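Local coordinates for putative exported protein (PDB 3FZX) that binds calcium ions and, as an exported beta-barrel protein of the LolA/LolB-like clan, probably binds a lipid or another hydrophobic ligand, at residues Y54-A59 / T63-Q68; D104-P109 / F146-V151; L131-K134 / N138-A141. All coordinates share one frame; numbering follows the deposited sequence.

Contact 1: residues Y54-A59 / T63-Q68; sequences YTFADA and TLNSGQ
Phe56 faces two residues at once, Leu64 and Asn65, and its carbonyl oxygen takes both of their amides: Leu64 N lies 2.7 Å from Phe56 O, Asn65 N a longer 3.3 Å. This is a classic beta bulge, with Leu64 the extra residue, and the register slips by one before Ala57 pairs with Thr63. Beyond it the hairpin is regular; Phe56 N returns a nearly straight bond to Asn65 O (2.8 Å, 172° at the hydrogen). The other notable piece is the Tyr54 ring. With chi1 at 63°, CG sits between the backbone N and carbonyl carbon, and the ring lies across the partner strand, flat over Gly67, whose CA is 3.8 Å from the ring centroid in a CH-pi contact. Asn65 OD1 meets the same ring at its edge, 3.5 Å from Tyr54 CE1; this buried oxygen has no hydrogen-bond partner in the model, whereas ND2 is held by the carbonyls of Asn96 and Val99. Leu64 lays CG against Asp58 N. Thr55 and Ser66 share the other face. Strand 30-44 flanks the hairpin, bonding to Thr55 and Ala57, while Tyr54 and Asn65 pack on Met101 of strand 99-107.

Contact 2: residues D104-P109 / F146-V151; sequences DLMNYP and FDREFV
Arg148 reaches from its strand to Asn107 and grips one carbonyl oxygen end-on with two nitrogens: NH2 is 2.8 Å and NH1 3.0 Å from Asn107 O, which lies in the guanidinium plane. The CA atoms of Tyr108 and Arg148, the nearest pair, are 10.1 Å apart, so side chains make the contact, with Arg148, bent at chi3 (72°), giving nearly all of its strand's share. Arg148 NH1 also makes a weak bond to Asn107 OD1, 3.1 Å away; Asn107 turns its amide almost perpendicular to the guanidinium, and Asp125 N and Glu123 O hold the two ends of that amide. Strands 99-107 and 136-158 are not neighbours in the closed antiparallel barrel, strand 127-133 running between them, so this is a buried cross-link between non-adjacent strands. Selenomethionine Met106 has CG anti to the backbone N (chi1 -173°), which sends its chain toward Arg148; CG lies over one guanidinium face, 3.2 Å from Arg148 NH1, and a bend at chi3 (78°) accompanies SE beside CZ and NE. Arg148 NH2 stands over the middle of the Tyr108 ring, 3.6 Å from Tyr108 CE2, in a cation-pi contact; the ring's OH bonds to Glu187. NH1 has a further acceptor in Asp125 O. Glu149, next in sequence, is a calcium ligand seen in a structure of this protein, though no calcium is bound to it here.

Contact 3: residues L131-K134 / N138-A141; sequences LYQK and NNRA
Asn139 and Gln133 join their side-chain amides: Asn139 ND2 donates to Gln133 OE1 over 2.8 Å, nearly straight at 173°, in the plane of both groups although the two amides stand almost perpendicular. Going along 138-141, the chain first turns a corner at Asn138 and Asn139, Asn139 being the centre of an inverse gamma turn. There CG lies anti to the backbone N (chi1 -179°), which carries the amide toward Gln133, and Asn139 O receives Gln133 N at 3.0 Å. ND2 also reaches Met94 O. Arg140 comes next, in a non-hydrogen-bonded pair with Tyr132; their CB atoms are 4.0 Å apart, but the ends of both side chains lead away from the pair. Tyr132 stacks on Tyr42 and hydrogen-bonds Glu49, both of the second subunit. Ala141 closes the hydrogen-bonded pair with Leu131: Leu131 N to Ala141 O is 2.8 Å and Ala141 N to Leu131 O 2.9 Å. Backbone bonds thus hold this antiparallel hairpin together and the amide pair ties its turn end; on the other face Tyr132 is turned to the second subunit, while Arg140 divides its guanidinium between Lys137 O of its own chain and Glu43 O of the second subunit.

Overall arrangement
All three contacts belong to one closed antiparallel barrel. Contacts 1 and 3 are partly buried hairpin ends, each joining sequence neighbours mainly by backbone hydrogen bonds; their centres are about 16 Å apart. Contact 2 lies deeper, on the opposite side of the chain's centre from contact 1, and works almost wholly through one charged side chain. It shares strand 136-158 with contact 3, which is nested within the loop that contact 2 closes. Strand 99-107 supplies half of contact 2 and packs against both hairpins. Only contact 2 approaches the calcium sites. The second subunit meets contact 3 extensively, touches segment 104-109 at its start, Asp104 and Leu105, away from the Arg148 cluster, and does not reach contact 1.

Contact 1: residues Y54-A59 / T63-Q68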
loop_
_atom_site.group_PDB
_atom_site.type_symbol
_atom_site.label_atom_id
_atom_site.label_comp_id
_atom_site.label_asym_id
_atom_site.label_seq_id
_atom_site.Cartn_x
_atom_site.Cartn_y
_atom_site.Cartn_z
ATOM N N TYR A 54 7.098 0.621 -13.820
ATOM C CA TYR A 54 8.147 -0.399 -13.784
ATOM C C TYR A 54 7.924 -1.403 -14.888
ATOM O O TYR A 54 6.778 -1.646 -15.288
ATOM C CB TYR A 54 8.229 -1.123 -12.441
ATOM C CG TYR A 54 7.012 -1.933 -12.042
ATOM C CD1 TYR A 54 6.832 -3.248 -12.496
ATOM C CD2 TYR A 54 6.061 -1.403 -11.180
ATOM C CE1 TYR A 54 5.713 -4.001 -12.120
ATOM C CE2 TYR A 54 4.941 -2.148 -10.797
ATOM C CZ TYR A 54 4.779 -3.441 -11.271
ATOM O OH TYR A 54 3.690 -4.164 -10.868
ATOM N N THR A 55 9.043 -1.943 -15.380
ATOM C CA THR A 55 9.092 -3.077 -16.279
ATOM C C THR A 55 10.144 -4.073 -15.767
ATOM O O THR A 55 11.238 -3.690 -15.349
ATOM C CB THR A 55 9.435 -2.661 -17.676
ATOM O OG1 THR A 55 8.400 -1.807 -18.145
ATOM C CG2 THR A 55 9.503 -3.851 -18.595
ATOM N N PHE A 56 9.739 -5.337 -15.728
ATOM C CA PHE A 56 10.582 -6.465 -15.388
ATOM C C PHE A 56 10.734 -7.208 -16.703
ATOM O O PHE A 56 9.749 -7.557 -17.334
ATOM C CB PHE A 56 9.894 -7.415 -14.393
ATOM C CG PHE A 56 9.947 -6.984 -12.958
ATOM C CD1 PHE A 56 11.057 -7.289 -12.166
ATOM C CD2 PHE A 56 8.874 -6.329 -12.370
ATOM C CE1 PHE A 56 11.111 -6.898 -10.808
ATOM C CE2 PHE A 56 8.928 -5.927 -11.029
ATOM C CZ PHE A 56 10.041 -6.227 -10.243
ATOM N N ALA A 57 11.963 -7.414 -17.134
ATOM C CA ALA A 57 12.234 -8.208 -18.328
ATOM C C ALA A 57 13.245 -9.294 -18.007
ATOM O O ALA A 57 13.878 -9.279 -16.957
ATOM C CB ALA A 57 12.738 -7.323 -19.456
ATOM N N ASP A 58 13.366 -10.257 -18.910
ATOM C CA ASP A 58 14.384 -11.300 -18.782
ATOM C C ASP A 58 15.690 -10.777 -19.393
ATOM O O ASP A 58 15.726 -9.651 -19.898
ATOM C CB ASP A 58 13.927 -12.626 -19.445
ATOM C CG ASP A 58 13.722 -12.516 -20.974
ATOM O OD1 ASP A 58 14.235 -11.572 -21.634
ATOM O OD2 ASP A 58 13.027 -13.405 -21.522
ATOM N N ALA A 59 16.739 -11.606 -19.372
ATOM C CA ALA A 59 18.066 -11.227 -19.866
ATOM C C ALA A 59 18.061 -10.883 -21.346
ATOM O O ALA A 59 18.888 -10.108 -21.779
ATOM C CB ALA A 59 19.113 -12.318 -19.567
ATOM N N THR A 63 9.750 -8.386 -22.023
ATOM C CA THR A 63 9.001 -7.922 -20.854
ATOM C C THR A 63 8.258 -9.079 -20.202
ATOM O O THR A 63 7.626 -9.830 -20.891
ATOM C CB THR A 63 7.964 -6.852 -21.243
ATOM O OG1 THR A 63 8.651 -5.710 -21.758
ATOM C CG2 THR A 63 7.145 -6.424 -20.051
ATOM N N LEU A 64 8.386 -9.216 -18.889
ATOM C CA LEU A 64 7.698 -10.229 -18.106
ATOM C C LEU A 64 6.487 -9.625 -17.374
ATOM O O LEU A 64 5.458 -10.263 -17.213
ATOM C CB LEU A 64 8.659 -10.855 -17.080
ATOM C CG LEU A 64 9.963 -11.483 -17.602
ATOM C CD1 LEU A 64 10.729 -12.096 -16.450
ATOM C CD2 LEU A 64 9.720 -12.538 -18.684
ATOM N N ASN A 65 6.610 -8.385 -16.937
ATOM C CA ASN A 65 5.590 -7.754 -16.129
ATOM C C ASN A 65 5.839 -6.259 -16.122
ATOM O O ASN A 65 6.996 -5.835 -16.096
ATOM C CB ASN A 65 5.724 -8.277 -14.698
ATOM C CG ASN A 65 4.491 -8.027 -13.850
ATOM O OD1 ASN A 65 4.505 -7.187 -12.976
ATOM N ND2 ASN A 65 3.428 -8.775 -14.096
ATOM N N SER A 66 4.767 -5.468 -16.142
ATOM C CA SER A 66 4.852 -4.038 -15.905
ATOM C C SER A 66 3.643 -3.493 -15.175
ATOM O O SER A 66 2.543 -4.053 -15.211
ATOM C CB SER A 66 5.122 -3.242 -17.180
ATOM O OG SER A 66 4.318 -3.675 -18.234
ATOM N N GLY A 67 3.882 -2.404 -14.460
ATOM C CA GLY A 67 2.858 -1.768 -13.664
ATOM C C GLY A 67 3.314 -0.404 -13.212
ATOM O O GLY A 67 4.218 0.200 -13.810
ATOM N N GLN A 68 2.652 0.092 -12.181
ATOM C CA GLN A 68 2.992 1.366 -11.612
ATOM C C GLN A 68 3.285 1.138 -10.166
ATOM O O GLN A 68 2.830 0.170 -9.579
ATOM C CB GLN A 68 1.852 2.356 -11.757
ATOM C CG GLN A 68 1.591 2.735 -13.190
ATOM C CD GLN A 68 0.804 4.028 -13.310
ATOM O OE1 GLN A 68 1.193 4.928 -14.046
ATOM N NE2 GLN A 68 -0.297 4.133 -12.572
#

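Contact 2: residues D104-P109 / F146-V151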
loop_
_atom_site.group_PDB
_atom_site.type_symbol
_atom_site.label_atom_id
_atom_site.label_comp_id
_atom_site.label_asym_id
_atom_site.label_seq_id
_atom_site.Cartn_x
_atom_site.Cartn_y
_atom_site.Cartn_z
ATOM N N ASP A 104 2.650 -3.742 1.242
ATOM C CA ASP A 104 2.687 -2.533 2.047
ATOM C C ASP A 104 3.587 -1.504 1.395
ATOM O O ASP A 104 4.446 -1.848 0.565
ATOM C CB ASP A 104 3.302 -2.851 3.409
ATOM C CG ASP A 104 2.503 -3.880 4.166
ATOM O OD1 ASP A 104 1.483 -3.454 4.770
ATOM O OD2 ASP A 104 2.875 -5.092 4.097
ATOM N N LEU A 105 3.381 -0.239 1.760
ATOM C CA LEU A 105 4.376 0.779 1.479
ATOM C C LEU A 105 5.357 0.545 2.631
ATOM O O LEU A 105 4.960 0.534 3.783
ATOM C CB LEU A 105 3.790 2.193 1.526
ATOM C CG LEU A 105 2.751 2.562 0.482
ATOM C CD1 LEU A 105 2.240 3.964 0.742
ATOM C CD2 LEU A 105 3.356 2.430 -0.911
HETATM N N MSE A 106 6.620 0.314 2.311
HETATM C CA MSE A 106 7.636 0.070 3.309
HETATM C C MSE A 106 8.533 1.308 3.510
HETATM O O MSE A 106 8.971 1.939 2.543
HETATM C CB MSE A 106 8.489 -1.111 2.852
HETATM C CG MSE A 106 9.475 -1.571 3.882
HETATM SE SE MSE A 106 9.942 -3.449 3.505
HETATM C CE MSE A 106 11.106 -3.120 2.118
ATOM N N ASN A 107 8.855 1.586 4.762
ATOM C CA ASN A 107 9.613 2.777 5.141
ATOM C C ASN A 107 11.135 2.597 5.016
ATOM O O ASN A 107 11.648 1.489 5.174
ATOM C CB ASN A 107 9.247 3.195 6.565
ATOM C CG ASN A 107 9.845 2.257 7.608
ATOM O OD1 ASN A 107 9.691 1.024 7.536
ATOM N ND2 ASN A 107 10.582 2.820 8.534
ATOM N N TYR A 108 11.843 3.679 4.697
ATOM C CA TYR A 108 13.295 3.654 4.595
ATOM C C TYR A 108 13.825 4.820 5.392
ATOM O O TYR A 108 13.766 5.952 4.932
ATOM C CB TYR A 108 13.761 3.724 3.131
ATOM C CG TYR A 108 13.557 2.422 2.426
ATOM C CD1 TYR A 108 12.296 2.046 1.961
ATOM C CD2 TYR A 108 14.611 1.529 2.278
ATOM C CE1 TYR A 108 12.092 0.819 1.349
ATOM C CE2 TYR A 108 14.425 0.307 1.669
ATOM C CZ TYR A 108 13.164 -0.056 1.209
ATOM O OH TYR A 108 12.984 -1.284 0.603
ATOM N N PRO A 109 14.325 4.556 6.611
ATOM C CA PRO A 109 14.850 5.642 7.410
ATOM C C PRO A 109 16.057 6.332 6.806
ATOM O O PRO A 109 16.831 5.755 6.013
ATOM C CB PRO A 109 15.253 4.986 8.727
ATOM C CG PRO A 109 14.834 3.594 8.676
ATOM C CD PRO A 109 14.431 3.253 7.282
ATOM N N PHE A 146 11.162 -9.013 7.134
ATOM C CA PHE A 146 11.030 -8.672 8.542
ATOM C C PHE A 146 12.364 -8.580 9.252
ATOM O O PHE A 146 13.391 -8.971 8.719
ATOM C CB PHE A 146 10.080 -9.652 9.257
ATOM C CG PHE A 146 10.491 -11.099 9.144
ATOM C CD1 PHE A 146 10.144 -11.844 8.023
ATOM C CD2 PHE A 146 11.241 -11.697 10.143
ATOM C CE1 PHE A 146 10.545 -13.156 7.904
ATOM C CE2 PHE A 146 11.650 -13.012 10.037
ATOM C CZ PHE A 146 11.300 -13.747 8.916
ATOM N N ASP A 147 12.340 -7.987 10.438
ATOM C CA ASP A 147 13.531 -7.804 11.228
ATOM C C ASP A 147 14.600 -7.056 10.449
ATOM O O ASP A 147 15.751 -7.368 10.539
ATOM C CB ASP A 147 14.064 -9.167 11.708
ATOM C CG ASP A 147 13.171 -9.808 12.761
ATOM O OD1 ASP A 147 12.114 -9.222 13.135
ATOM O OD2 ASP A 147 13.524 -10.910 13.230
ATOM N N ARG A 148 14.206 -6.047 9.696
ATOM C CA ARG A 148 15.166 -5.210 9.003
ATOM C C ARG A 148 15.943 -4.433 10.089
ATOM O O ARG A 148 15.384 -4.035 11.118
ATOM C CB ARG A 148 14.432 -4.245 8.084
ATOM C CG ARG A 148 13.565 -4.933 7.058
ATOM C CD ARG A 148 12.432 -4.043 6.589
ATOM N NE ARG A 148 12.936 -2.990 5.757
ATOM C CZ ARG A 148 12.482 -1.734 5.683
ATOM N NH1 ARG A 148 11.452 -1.277 6.406
ATOM N NH2 ARG A 148 13.106 -0.920 4.843
ATOM N N GLU A 149 17.241 -4.267 9.871
ATOM C CA GLU A 149 18.105 -3.533 10.778
ATOM C C GLU A 149 19.281 -2.888 10.047
ATOM O O GLU A 149 19.754 -3.365 9.015
ATOM C CB GLU A 149 18.646 -4.432 11.882
ATOM C CG GLU A 149 19.602 -5.506 11.404
ATOM C CD GLU A 149 20.059 -6.428 12.534
ATOM O OE1 GLU A 149 19.563 -6.327 13.671
ATOM O OE2 GLU A 149 20.934 -7.251 12.280
ATOM N N PHE A 150 19.760 -1.825 10.661
ATOM C CA PHE A 150 20.841 -1.042 10.159
ATOM C C PHE A 150 22.160 -1.789 10.363
ATOM O O PHE A 150 22.387 -2.356 11.424
ATOM C CB PHE A 150 20.854 0.317 10.897
ATOM C CG PHE A 150 21.986 1.202 10.518
ATOM C CD1 PHE A 150 21.912 2.000 9.381
ATOM C CD2 PHE A 150 23.136 1.248 11.302
ATOM C CE1 PHE A 150 22.969 2.841 9.026
ATOM C CE2 PHE A 150 24.191 2.089 10.956
ATOM C CZ PHE A 150 24.103 2.884 9.806
ATOM N N VAL A 151 23.027 -1.739 9.352
ATOM C CA VAL A 151 24.373 -2.324 9.412
ATOM C C VAL A 151 25.439 -1.216 9.439
ATOM O O VAL A 151 26.216 -1.101 10.384
ATOM C CB VAL A 151 24.620 -3.272 8.218
ATOM C CG1 VAL A 151 26.060 -3.809 8.255
ATOM C CG2 VAL A 151 23.581 -4.424 8.222
#

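Contact 3: residues L131-K134 / N138-A141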
loop_
_atom_site.group_PDB
_atom_site.type_symbol
_atom_site.label_atom_id
_atom_site.label_comp_id
_atom_site.label_asym_id
_atom_site.label_seq_id
_atom_site.Cartn_x
_atom_site.Cartn_y
_atom_site.Cartn_z
ATOM N N LEU A 131 2.110 -11.980 -4.753
ATOM C CA LEU A 131 1.969 -11.978 -6.204
ATOM C C LEU A 131 1.000 -13.088 -6.597
ATOM O O LEU A 131 0.923 -14.129 -5.948
ATOM C CB LEU A 131 3.322 -12.169 -6.901
ATOM C CG LEU A 131 4.421 -11.188 -6.475
ATOM C CD1 LEU A 131 5.197 -11.693 -5.278
ATOM C CD2 LEU A 131 5.366 -10.897 -7.626
ATOM N N TYR A 132 0.222 -12.852 -7.634
ATOM C CA TYR A 132 -0.749 -13.855 -8.086
ATOM C C TYR A 132 -1.095 -13.624 -9.525
ATOM O O TYR A 132 -1.170 -12.493 -9.960
ATOM C CB TYR A 132 -2.046 -13.813 -7.274
ATOM C CG TYR A 132 -2.303 -12.504 -6.588
ATOM C CD1 TYR A 132 -2.972 -11.446 -7.217
ATOM C CD2 TYR A 132 -1.867 -12.336 -5.274
ATOM C CE1 TYR A 132 -3.168 -10.246 -6.531
ATOM C CE2 TYR A 132 -2.050 -11.170 -4.590
ATOM C CZ TYR A 132 -2.686 -10.132 -5.198
ATOM O OH TYR A 132 -2.803 -9.034 -4.401
ATOM N N GLN A 133 -1.304 -14.713 -10.251
ATOM C CA GLN A 133 -1.757 -14.657 -11.634
ATOM C C GLN A 133 -3.286 -14.709 -11.715
ATOM O O GLN A 133 -3.909 -15.660 -11.248
ATOM C CB GLN A 133 -1.183 -15.827 -12.436
ATOM C CG GLN A 133 -1.497 -15.742 -13.932
ATOM C CD GLN A 133 -0.820 -16.835 -14.729
ATOM O OE1 GLN A 133 0.151 -17.448 -14.273
ATOM N NE2 GLN A 133 -1.334 -17.093 -15.929
ATOM N N LYS A 134 -3.862 -13.694 -12.351
ATOM C CA LYS A 134 -5.281 -13.646 -12.646
ATOM C C LYS A 134 -5.559 -14.733 -13.681
ATOM O O LYS A 134 -4.886 -14.788 -14.703
ATOM C CB LYS A 134 -5.668 -12.270 -13.208
ATOM C CG LYS A 134 -7.173 -12.031 -13.212
ATOM C CD LYS A 134 -7.584 -10.878 -14.117
ATOM C CE LYS A 134 -9.111 -10.766 -14.182
ATOM N NZ LYS A 134 -9.543 -10.065 -15.424
ATOM N N ASN A 138 -3.107 -20.993 -8.867
ATOM C CA ASN A 138 -2.010 -21.836 -8.407
ATOM C C ASN A 138 -0.688 -21.150 -8.564
ATOM O O ASN A 138 0.240 -21.474 -7.842
ATOM C CB ASN A 138 -1.940 -23.160 -9.175
ATOM C CG ASN A 138 -3.023 -24.124 -8.776
ATOM O OD1 ASN A 138 -3.682 -23.956 -7.749
ATOM N ND2 ASN A 138 -3.195 -25.164 -9.573
ATOM N N ASN A 139 -0.586 -20.239 -9.528
ATOM C CA ASN A 139 0.627 -19.464 -9.682
ATOM C C ASN A 139 0.543 -18.212 -8.806
ATOM O O ASN A 139 0.181 -17.146 -9.273
ATOM C CB ASN A 139 0.887 -19.101 -11.148
ATOM C CG ASN A 139 2.146 -18.309 -11.323
ATOM O OD1 ASN A 139 3.062 -18.418 -10.516
ATOM N ND2 ASN A 139 2.190 -17.467 -12.358
ATOM N N ARG A 140 0.874 -18.375 -7.530
ATOM C CA ARG A 140 0.976 -17.254 -6.604
ATOM C C ARG A 140 2.149 -17.407 -5.640
ATOM O O ARG A 140 2.711 -18.494 -5.497
ATOM C CB ARG A 140 -0.317 -17.106 -5.818
ATOM C CG ARG A 140 -0.673 -18.240 -4.928
ATOM C CD ARG A 140 -2.063 -18.023 -4.377
ATOM N NE ARG A 140 -2.388 -18.979 -3.323
ATOM C CZ ARG A 140 -2.701 -20.264 -3.525
ATOM N NH1 ARG A 140 -2.704 -20.813 -4.736
ATOM N NH2 ARG A 140 -2.979 -21.021 -2.498
ATOM N N ALA A 141 2.479 -16.322 -4.949
ATOM C CA ALA A 141 3.607 -16.309 -4.037
ATOM C C ALA A 141 3.407 -15.242 -2.973
ATOM O O ALA A 141 2.703 -14.268 -3.206
ATOM C CB ALA A 141 4.893 -16.024 -4.833
#